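Local atomic coordinates of beta-glucuronidase (Dictyoglomus thermophilum, PDB entry 6XXW), a protein that probably hydrolyses beta-D-glucuronides, releasing glucuronic acid, as a family 2 glycoside hydrolase. Residues P250-E264 against D274-R286. Residues are numbered along the deposited sequence; the frame is centred on the assembly and turned at random.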
loop_
_atom_site.group_PDB
_atom_site.type_symbol
_atom_site.label_atom_id
_atom_site.label_comp_id
_atom_site.label_asym_id
_atom_site.label_seq_id
_atom_site.Cartn_x
_atom_site.Cartn_y
_atom_site.Cartn_z
ATOM N N PRO A 250 42.872 -26.768 -15.502
ATOM C CA PRO A 250 41.507 -26.319 -15.775
ATOM C C PRO A 250 41.083 -25.243 -14.793
ATOM O O PRO A 250 41.521 -25.213 -13.640
ATOM C CB PRO A 250 40.681 -27.595 -15.579
ATOM C CG PRO A 250 41.444 -28.334 -14.546
ATOM C CD PRO A 250 42.890 -28.083 -14.841
ATOM N N LYS A 251 40.228 -24.345 -15.268
ATOM C CA LYS A 251 39.492 -23.440 -14.397
ATOM C C LYS A 251 38.103 -24.038 -14.200
ATOM O O LYS A 251 37.342 -24.187 -15.166
ATOM C CB LYS A 251 39.418 -22.029 -14.988
ATOM C CG LYS A 251 40.781 -21.398 -15.323
ATOM C CD LYS A 251 41.136 -21.623 -16.784
ATOM C CE LYS A 251 42.576 -21.226 -17.105
ATOM N NZ LYS A 251 42.788 -21.071 -18.578
ATOM N N LEU A 252 37.792 -24.412 -12.965
ATOM C CA LEU A 252 36.554 -25.122 -12.676
ATOM C C LEU A 252 35.373 -24.164 -12.545
ATOM O O LEU A 252 35.506 -23.029 -12.078
ATOM C CB LEU A 252 36.691 -25.934 -11.386
ATOM C CG LEU A 252 37.886 -26.881 -11.302
ATOM C CD1 LEU A 252 37.803 -27.733 -10.039
ATOM C CD2 LEU A 252 37.951 -27.752 -12.559
ATOM N N TRP A 253 34.207 -24.648 -12.962
ATOM C CA TRP A 253 32.954 -23.940 -12.759
ATOM C C TRP A 253 32.448 -24.189 -11.341
ATOM O O TRP A 253 32.435 -25.331 -10.870
ATOM C CB TRP A 253 31.924 -24.412 -13.791
ATOM C CG TRP A 253 30.622 -23.673 -13.770
ATOM C CD1 TRP A 253 30.236 -22.663 -14.619
ATOM C CD2 TRP A 253 29.515 -23.898 -12.881
ATOM N NE1 TRP A 253 28.962 -22.240 -14.297
ATOM C CE2 TRP A 253 28.501 -22.976 -13.234
ATOM C CE3 TRP A 253 29.289 -24.774 -11.805
ATOM C CZ2 TRP A 253 27.275 -22.916 -12.559
ATOM C CZ3 TRP A 253 28.074 -24.708 -11.132
ATOM C CH2 TRP A 253 27.085 -23.785 -11.509
ATOM N N GLU A 254 32.028 -23.128 -10.661
ATOM C CA GLU A 254 31.356 -23.276 -9.377
ATOM C C GLU A 254 30.682 -21.953 -9.041
ATOM O O GLU A 254 30.987 -20.928 -9.660
ATOM C CB GLU A 254 32.335 -23.700 -8.265
ATOM C CG GLU A 254 33.571 -22.822 -8.053
ATOM C CD GLU A 254 34.549 -23.434 -7.031
ATOM O OE1 GLU A 254 34.833 -24.654 -7.113
ATOM O OE2 GLU A 254 35.025 -22.700 -6.137
ATOM N N PRO A 255 29.729 -21.954 -8.115
ATOM C CA PRO A 255 29.203 -20.677 -7.617
ATOM C C PRO A 255 30.338 -19.817 -7.095
ATOM O O PRO A 255 31.195 -20.283 -6.334
ATOM C CB PRO A 255 28.248 -21.101 -6.503
ATOM C CG PRO A 255 27.810 -22.456 -6.897
ATOM C CD PRO A 255 28.998 -23.105 -7.563
ATOM N N GLY A 256 30.350 -18.555 -7.524
ATOM C CA GLY A 256 31.426 -17.639 -7.213
ATOM C C GLY A 256 32.575 -17.654 -8.198
ATOM O O GLY A 256 33.458 -16.789 -8.112
ATOM N N ASN A 257 32.600 -18.613 -9.122
ATOM C CA ASN A 257 33.595 -18.655 -10.180
ATOM C C ASN A 257 33.026 -19.402 -11.384
ATOM O O ASN A 257 33.404 -20.556 -11.619
ATOM C CB ASN A 257 34.881 -19.322 -9.684
ATOM C CG ASN A 257 35.997 -19.263 -10.718
ATOM O OD1 ASN A 257 36.638 -18.222 -10.902
ATOM N ND2 ASN A 257 36.221 -20.376 -11.415
ATOM N N PRO A 258 32.113 -18.783 -12.165
ATOM C CA PRO A 258 31.404 -19.484 -13.256
ATOM C C PRO A 258 32.195 -19.570 -14.559
ATOM O O PRO A 258 31.780 -19.067 -15.602
ATOM C CB PRO A 258 30.145 -18.625 -13.423
ATOM C CG PRO A 258 30.608 -17.237 -13.079
ATOM C CD PRO A 258 31.547 -17.441 -11.913
ATOM N N TYR A 259 33.329 -20.250 -14.531
ATOM C CA TYR A 259 34.147 -20.319 -15.734
ATOM C C TYR A 259 33.536 -21.288 -16.745
ATOM O O TYR A 259 33.228 -22.437 -16.409
ATOM C CB TYR A 259 35.574 -20.733 -15.387
ATOM C CG TYR A 259 36.535 -20.446 -16.523
ATOM C CD1 TYR A 259 36.674 -21.335 -17.584
ATOM C CD2 TYR A 259 37.283 -19.281 -16.541
ATOM C CE1 TYR A 259 37.538 -21.077 -18.621
ATOM C CE2 TYR A 259 38.148 -19.015 -17.574
ATOM C CZ TYR A 259 38.275 -19.911 -18.609
ATOM O OH TYR A 259 39.137 -19.638 -19.638
ATOM N N LEU A 260 33.358 -20.821 -17.987
ATOM C CA LEU A 260 32.814 -21.640 -19.067
ATOM C C LEU A 260 33.827 -21.787 -20.200
ATOM O O LEU A 260 34.442 -20.807 -20.623
ATOM C CB LEU A 260 31.512 -21.036 -19.613
ATOM C CG LEU A 260 30.330 -21.001 -18.633
ATOM C CD1 LEU A 260 29.175 -20.168 -19.193
ATOM C CD2 LEU A 260 29.860 -22.427 -18.285
ATOM N N TYR A 261 33.990 -23.011 -20.687
ATOM C CA TYR A 261 34.714 -23.312 -21.914
ATOM C C TYR A 261 33.698 -23.481 -23.036
ATOM O O TYR A 261 32.559 -23.889 -22.797
ATOM C CB TYR A 261 35.533 -24.604 -21.767
ATOM C CG TYR A 261 36.690 -24.529 -20.797
ATOM C CD1 TYR A 261 36.485 -24.657 -19.428
ATOM C CD2 TYR A 261 37.990 -24.330 -21.249
ATOM C CE1 TYR A 261 37.542 -24.586 -18.530
ATOM C CE2 TYR A 261 39.054 -24.259 -20.363
ATOM C CZ TYR A 261 38.821 -24.392 -19.000
ATOM O OH TYR A 261 39.871 -24.329 -18.110
ATOM N N ASN A 262 34.103 -23.181 -24.265
ATOM C CA ASN A 262 33.206 -23.325 -25.404
ATOM C C ASN A 262 33.574 -24.588 -26.171
ATOM O O ASN A 262 34.706 -24.726 -26.642
ATOM C CB ASN A 262 33.249 -22.116 -26.336
ATOM C CG ASN A 262 32.146 -22.159 -27.374
ATOM O OD1 ASN A 262 32.365 -22.575 -28.523
ATOM N ND2 ASN A 262 30.942 -21.757 -26.972
ATOM N N LEU A 263 32.621 -25.500 -26.274
ATOM C CA LEU A 263 32.801 -26.747 -26.996
ATOM C C LEU A 263 32.282 -26.558 -28.412
ATOM O O LEU A 263 31.113 -26.202 -28.600
ATOM C CB LEU A 263 32.054 -27.876 -26.295
ATOM C CG LEU A 263 32.169 -29.266 -26.907
ATOM C CD1 LEU A 263 33.569 -29.795 -26.725
ATOM C CD2 LEU A 263 31.151 -30.194 -26.237
ATOM N N GLU A 264 33.143 -26.786 -29.402
ATOM C CA GLU A 264 32.759 -26.706 -30.806
ATOM C C GLU A 264 32.815 -28.087 -31.447
ATOM O O GLU A 264 33.850 -28.762 -31.394
ATOM C CB GLU A 264 33.663 -25.738 -31.571
ATOM C CG GLU A 264 33.303 -25.624 -33.049
ATOM C CD GLU A 264 34.350 -24.859 -33.852
ATOM O OE1 GLU A 264 34.570 -23.662 -33.567
ATOM O OE2 GLU A 264 34.946 -25.459 -34.770
ATOM N N ASP A 274 28.455 -29.546 -40.691
ATOM C CA ASP A 274 27.590 -29.032 -39.631
ATOM C C ASP A 274 28.441 -28.607 -38.443
ATOM O O ASP A 274 29.388 -29.303 -38.072
ATOM C CB ASP A 274 26.551 -30.093 -39.211
ATOM C CG ASP A 274 25.421 -29.528 -38.330
ATOM O OD1 ASP A 274 25.082 -28.321 -38.448
ATOM O OD2 ASP A 274 24.854 -30.314 -37.532
ATOM N N ILE A 275 28.093 -27.470 -37.839
ATOM C CA ILE A 275 28.800 -26.978 -36.664
ATOM C C ILE A 275 27.787 -26.649 -35.571
ATOM O O ILE A 275 26.792 -25.964 -35.823
ATOM C CB ILE A 275 29.663 -25.744 -36.989
ATOM C CG1 ILE A 275 30.724 -26.096 -38.038
ATOM C CG2 ILE A 275 30.311 -25.203 -35.724
ATOM C CD1 ILE A 275 31.576 -24.922 -38.451
ATOM N N TYR A 276 28.044 -27.135 -34.362
ATOM C CA TYR A 276 27.262 -26.763 -33.188
ATOM C C TYR A 276 28.224 -26.430 -32.065
ATOM O O TYR A 276 29.225 -27.130 -31.871
ATOM C CB TYR A 276 26.307 -27.887 -32.753
ATOM C CG TYR A 276 25.242 -27.461 -31.743
ATOM C CD1 TYR A 276 24.014 -26.975 -32.160
ATOM C CD2 TYR A 276 25.478 -27.552 -30.379
ATOM C CE1 TYR A 276 23.035 -26.585 -31.234
ATOM C CE2 TYR A 276 24.517 -27.170 -29.448
ATOM C CZ TYR A 276 23.295 -26.690 -29.888
ATOM O OH TYR A 276 22.341 -26.299 -28.982
ATOM N N ARG A 277 27.913 -25.365 -31.319
ATOM C CA ARG A 277 28.761 -24.893 -30.232
ATOM C C ARG A 277 27.946 -24.765 -28.954
ATOM O O ARG A 277 26.767 -24.394 -28.996
ATOM C CB ARG A 277 29.403 -23.526 -30.557
ATOM C CG ARG A 277 30.264 -23.516 -31.796
ATOM C CD ARG A 277 30.923 -22.158 -32.002
ATOM N NE ARG A 277 31.845 -22.208 -33.126
ATOM C CZ ARG A 277 31.500 -21.985 -34.386
ATOM N NH1 ARG A 277 30.245 -21.674 -34.689
ATOM N NH2 ARG A 277 32.418 -22.066 -35.343
ATOM N N MET A 278 28.580 -25.058 -27.816
ATOM C CA MET A 278 27.927 -24.834 -26.536
ATOM C C MET A 278 28.959 -24.508 -25.466
ATOM O O MET A 278 30.028 -25.122 -25.412
ATOM C CB MET A 278 27.099 -26.053 -26.112
ATOM C CG MET A 278 26.327 -25.835 -24.826
ATOM S SD MET A 278 25.444 -27.338 -24.344
ATOM C CE MET A 278 24.782 -26.809 -22.756
ATOM N N ASP A 279 28.639 -23.530 -24.622
ATOM C CA ASP A 279 29.449 -23.283 -23.439
ATOM C C ASP A 279 29.185 -24.368 -22.404
ATOM O O ASP A 279 28.029 -24.650 -22.067
ATOM C CB ASP A 279 29.124 -21.917 -22.833
ATOM C CG ASP A 279 29.713 -20.754 -23.626
ATOM O OD1 ASP A 279 30.687 -20.942 -24.394
ATOM O OD2 ASP A 279 29.194 -19.634 -23.456
ATOM N N ILE A 280 30.254 -24.957 -21.869
ATOM C CA ILE A 280 30.136 -25.985 -20.844
ATOM C C ILE A 280 30.995 -25.566 -19.660
ATOM O O ILE A 280 31.864 -24.706 -19.773
ATOM C CB ILE A 280 30.564 -27.382 -21.346
ATOM C CG1 ILE A 280 32.027 -27.354 -21.802
ATOM C CG2 ILE A 280 29.643 -27.874 -22.470
ATOM C CD1 ILE A 280 32.579 -28.728 -22.098
ATOM N N GLY A 281 30.750 -26.196 -18.526
ATOM C CA GLY A 281 31.525 -25.934 -17.323
ATOM C C GLY A 281 32.091 -27.222 -16.763
ATOM O O GLY A 281 31.449 -28.272 -16.818
ATOM N N ILE A 282 33.305 -27.135 -16.238
ATOM C CA ILE A 282 34.004 -28.289 -15.686
ATOM C C ILE A 282 33.772 -28.300 -14.176
ATOM O O ILE A 282 34.315 -27.462 -13.447
ATOM C CB ILE A 282 35.502 -28.252 -16.024
ATOM C CG1 ILE A 282 35.723 -28.398 -17.534
ATOM C CG2 ILE A 282 36.250 -29.345 -15.263
ATOM C CD1 ILE A 282 37.163 -28.101 -17.966
ATOM N N ARG A 283 32.962 -29.245 -13.697
ATOM C CA ARG A 283 32.748 -29.400 -12.265
ATOM C C ARG A 283 32.263 -30.813 -11.968
ATOM O O ARG A 283 31.665 -31.474 -12.821
ATOM C CB ARG A 283 31.740 -28.378 -11.722
ATOM C CG ARG A 283 30.321 -28.931 -11.514
ATOM C CD ARG A 283 29.545 -28.786 -12.791
ATOM N NE ARG A 283 28.156 -29.261 -12.722
ATOM C CZ ARG A 283 27.780 -30.532 -12.854
ATOM N NH1 ARG A 283 28.688 -31.492 -13.016
ATOM N NH2 ARG A 283 26.488 -30.844 -12.838
ATOM N N THR A 284 32.502 -31.254 -10.734
ATOM C CA THR A 284 31.973 -32.520 -10.246
ATOM C C THR A 284 30.992 -32.262 -9.115
ATOM O O THR A 284 31.100 -31.264 -8.392
ATOM C CB THR A 284 33.077 -33.457 -9.738
ATOM O OG1 THR A 284 33.760 -32.832 -8.645
ATOM C CG2 THR A 284 34.070 -33.767 -10.854
ATOM N N VAL A 285 30.045 -33.178 -8.956
ATOM C CA VAL A 285 29.098 -33.125 -7.849
ATOM C C VAL A 285 28.976 -34.521 -7.249
ATOM O O VAL A 285 28.884 -35.517 -7.975
ATOM C CB VAL A 285 27.733 -32.555 -8.296
ATOM C CG1 VAL A 285 27.163 -33.341 -9.457
ATOM C CG2 VAL A 285 26.753 -32.551 -7.130
ATOM N N ARG A 286 28.979 -34.589 -5.920
ATOM C CA ARG A 286 29.022 -35.862 -5.214
ATOM C C ARG A 286 28.491 -35.667 -3.799
ATOM O O ARG A 286 28.816 -34.673 -3.145
ATOM C CB ARG A 286 30.465 -36.381 -5.185
ATOM C CG ARG A 286 30.651 -37.759 -4.644
ATOM C CD ARG A 286 32.033 -38.259 -5.006
ATOM N NE ARG A 286 33.083 -37.647 -4.198
ATOM C CZ ARG A 286 33.380 -38.026 -2.958
ATOM N NH1 ARG A 286 32.696 -39.007 -2.378
ATOM N NH2 ARG A 286 34.363 -37.432 -2.299
HETATM O O HOH W 1 34.809 -24.614 -16.324
HETATM O O HOH W 2 33.119 -19.283 -23.195
#
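Tyr261 and Leu263 pair with Ile280 and Met278 in the antiparallel beta hairpin of strands 257-268 and 273-280, part of the immunoglobulin-like beta-sandwich that family 2 glycosidases carry between their sugar-binding domain and TIM barrel. Each hydrogen-bonded pair is closed by two backbone bonds, among them Ile280 N to Tyr261 O at 2.7 Å. Beyond the hairpin pairs, Trp253 N, from the chain ahead of strand 257-268, reaches Ile282 O (2.9 Å) from above the carbonyl plane, and a water accepts from Ile282 N and donates to the carbonyl oxygens of Lys251 and Tyr259.

The apolar residues suit the sandwich interior. Leu263 and Ile280 lie, with Leu227 of the neighbouring strand 223-228, on the face that packs against Val201 and Val212 of strands 198-206 and 209-217. Ile282 sends CD1 to CE1 of the Tyr261 ring (3.6 Å), while its CG2, the branch anti to the backbone N, meets CD2 of Leu252. Gly281 fits because a side chain there would run into CB of Trp253, which lies 3.9 Å from the glycine CA.

Polar residues occupy the other face. Glu264 and Arg277 run side by side, and NE of Arg277 gives OE1 of Glu264 a 3.1 Å salt-bridge bond from above the carboxylate plane; NH2 adds a weak one. The planes stand nearly perpendicular, 87° apart. Arg228 also bridges to OE1, Glu28 holds Arg277 NH2, and Phe81 of a neighbouring subunit packs on the arginine. A leucine in place of Arg277 would probably leave Glu28 without this mate and Glu264 dependent on Arg228 for its charge partner. With CG of Asn262 turned opposite the backbone nitrogen (chi1 -170°), the side-chain amide reaches across to Asp279: ND2 of Asn262 donates almost straight to OD1 of Asp279, at 2.7 Å and 176°.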